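Local structure of putative lipoprotein (3JX8) at residues V47-E51 / N52-Y56. The protein is of unknown function but, as a putative lipoprotein with the head domain of putative auto-transporter adhesins, may act in adhesion or lipid binding. Residues are numbered along the deposited sequence; the frame is centred on the assembly and turned at random.
Sequences VTIDE and NLFDY
Leu53 N bonds back to Asp50 O (2.9 Å), closing the first of two consecutive type I beta-turns that share Leu53 and follow directly on strand 44-50; residues 52-55 have helical backbone angles without regular helical bonding. The second turn, closed by a bond of the same i to i+3 spacing from Tyr56 N to Leu53 O, leads on toward strand 57-62. The turns join two strands of different sheets near one end of the parallel beta-solenoid expected for a head GIN domain of the pectate-lyase-like clan. The Phe54 ring folds back along the strand it has just left. Ile49 CG2 stands over the centre of one ring face in a CH-pi contact, 3.6 Å from the centroid and 10° off the normal. That methyl is lodged between the backbone N and carbonyl carbon of Ile49, because CG1 takes the place anti to N (chi1 -160°) and runs instead toward Leu53. At the rim of the ring, Val47 O lies in its plane, 3.5 Å from Phe54 CZ, while Val47 CG1 touches CE1. Arg16 adds a cation-pi contact to the same ring. Leu53 meets Ile49 at about a right angle, with Leu53 CD1 3.9 Å from Ile49 CG1, and Pro86 packs on both residues. Polar side chains tie the turns to residues 8-12 and to Thr87. Asp50 OD2 accepts a hydrogen bond from Gly11 N and is also hydrogen-bonded to Thr87 OG1, and Glu51 OE2 accepts from the side-chain amides of Asn10 and Asn12. The Asn52 amide is held at both ends, OD1 by Asn10 N and ND2 by Asp8 O. With CG between its own N and carbonyl carbon (chi1 64°), this amide leans back over the preceding strand end, bringing Asn52 OD1 to 3.3 Å from Asp50 CB.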
loop_
_atom_site.group_PDB
_atom_site.type_symbol
_atom_site.label_atom_id
_atom_site.label_comp_id
_atom_site.label_asym_id
_atom_site.label_seq_id
_atom_site.Cartn_x
_atom_site.Cartn_y
_atom_site.Cartn_z
ATOM N N VAL A 47 -28.358 5.366 -17.770
ATOM C CA VAL A 47 -28.241 4.386 -16.684
ATOM C C VAL A 47 -29.437 3.433 -16.753
ATOM O O VAL A 47 -30.594 3.876 -16.855
ATOM C CB VAL A 47 -28.244 5.058 -15.293
ATOM C CG1 VAL A 47 -28.200 3.993 -14.174
ATOM C CG2 VAL A 47 -27.102 6.065 -15.160
ATOM N N THR A 48 -29.148 2.136 -16.689
ATOM C CA THR A 48 -30.150 1.098 -16.636
ATOM C C THR A 48 -29.984 0.337 -15.318
ATOM O O THR A 48 -28.921 -0.232 -15.036
ATOM C CB THR A 48 -29.993 0.137 -17.804
ATOM O OG1 THR A 48 -30.083 0.866 -19.036
ATOM C CG2 THR A 48 -31.067 -0.984 -17.762
ATOM N N ILE A 49 -31.035 0.316 -14.509
ATOM C CA ILE A 49 -31.008 -0.414 -13.238
ATOM C C ILE A 49 -32.454 -0.773 -12.880
ATOM O O ILE A 49 -33.409 -0.166 -13.425
ATOM C CB ILE A 49 -30.298 0.450 -12.122
ATOM C CG1 ILE A 49 -29.822 -0.431 -10.952
ATOM C CG2 ILE A 49 -31.185 1.622 -11.629
ATOM C CD1 ILE A 49 -28.808 0.261 -10.035
ATOM N N ASP A 50 -32.638 -1.744 -11.990
ATOM C CA ASP A 50 -33.962 -2.035 -11.475
ATOM C C ASP A 50 -34.634 -0.711 -11.079
ATOM O O ASP A 50 -34.032 0.130 -10.404
ATOM C CB ASP A 50 -33.914 -2.988 -10.275
ATOM C CG ASP A 50 -33.167 -4.291 -10.585
ATOM O OD1 ASP A 50 -31.945 -4.215 -10.784
ATOM O OD2 ASP A 50 -33.784 -5.386 -10.615
ATOM N N GLU A 51 -35.886 -0.538 -11.507
ATOM C CA GLU A 51 -36.578 0.740 -11.392
ATOM C C GLU A 51 -36.583 1.258 -9.953
ATOM O O GLU A 51 -36.497 2.468 -9.711
ATOM C CB GLU A 51 -38.007 0.649 -11.927
ATOM C CG GLU A 51 -38.906 -0.275 -11.127
ATOM C CD GLU A 51 -40.248 -0.582 -11.798
ATOM O OE1 GLU A 51 -40.713 0.174 -12.700
ATOM O OE2 GLU A 51 -40.849 -1.578 -11.355
ATOM N N ASN A 52 -36.674 0.350 -8.993
ATOM C CA ASN A 52 -36.734 0.759 -7.598
ATOM C C ASN A 52 -35.407 1.327 -7.051
ATOM O O ASN A 52 -35.416 2.093 -6.109
ATOM C CB ASN A 52 -37.261 -0.387 -6.735
ATOM C CG ASN A 52 -36.336 -1.585 -6.730
ATOM O OD1 ASN A 52 -35.871 -2.029 -7.770
ATOM N ND2 ASN A 52 -36.082 -2.126 -5.543
ATOM N N LEU A 53 -34.283 1.006 -7.670
ATOM C CA LEU A 53 -32.994 1.409 -7.139
ATOM C C LEU A 53 -32.589 2.874 -7.474
ATOM O O LEU A 53 -31.735 3.449 -6.776
ATOM C CB LEU A 53 -31.929 0.412 -7.595
ATOM C CG LEU A 53 -32.144 -1.018 -7.079
ATOM C CD1 LEU A 53 -30.978 -1.958 -7.513
ATOM C CD2 LEU A 53 -32.383 -1.041 -5.549
ATOM N N PHE A 54 -33.218 3.502 -8.480
ATOM C CA PHE A 54 -32.901 4.908 -8.808
ATOM C C PHE A 54 -33.086 5.850 -7.617
ATOM O O PHE A 54 -32.350 6.786 -7.467
ATOM C CB PHE A 54 -33.769 5.452 -9.965
ATOM C CG PHE A 54 -33.317 5.005 -11.332
ATOM C CD1 PHE A 54 -32.168 5.518 -11.893
ATOM C CD2 PHE A 54 -34.049 4.089 -12.061
ATOM C CE1 PHE A 54 -31.741 5.119 -13.152
ATOM C CE2 PHE A 54 -33.622 3.698 -13.331
ATOM C CZ PHE A 54 -32.464 4.212 -13.863
ATOM N N ASP A 55 -34.101 5.603 -6.806
ATOM C CA ASP A 55 -34.352 6.381 -5.598
ATOM C C ASP A 55 -33.206 6.327 -4.600
ATOM O O ASP A 55 -33.147 7.184 -3.716
ATOM C CB ASP A 55 -35.601 5.867 -4.868
ATOM C CG ASP A 55 -36.896 6.132 -5.640
ATOM O OD1 ASP A 55 -36.901 7.082 -6.459
ATOM O OD2 ASP A 55 -37.890 5.367 -5.464
ATOM N N TYR A 56 -32.327 5.331 -4.729
ATOM C CA TYR A 56 -31.204 5.141 -3.819
ATOM C C TYR A 56 -29.860 5.534 -4.411
ATOM O O TYR A 56 -28.839 5.306 -3.793
ATOM C CB TYR A 56 -31.160 3.682 -3.379
ATOM C CG TYR A 56 -32.391 3.290 -2.623
ATOM C CD1 TYR A 56 -33.507 2.805 -3.292
ATOM C CD2 TYR A 56 -32.473 3.440 -1.234
ATOM C CE1 TYR A 56 -34.665 2.461 -2.615
ATOM C CE2 TYR A 56 -33.627 3.095 -0.556
ATOM C CZ TYR A 56 -34.714 2.593 -1.271
ATOM O OH TYR A 56 -35.872 2.235 -0.649
#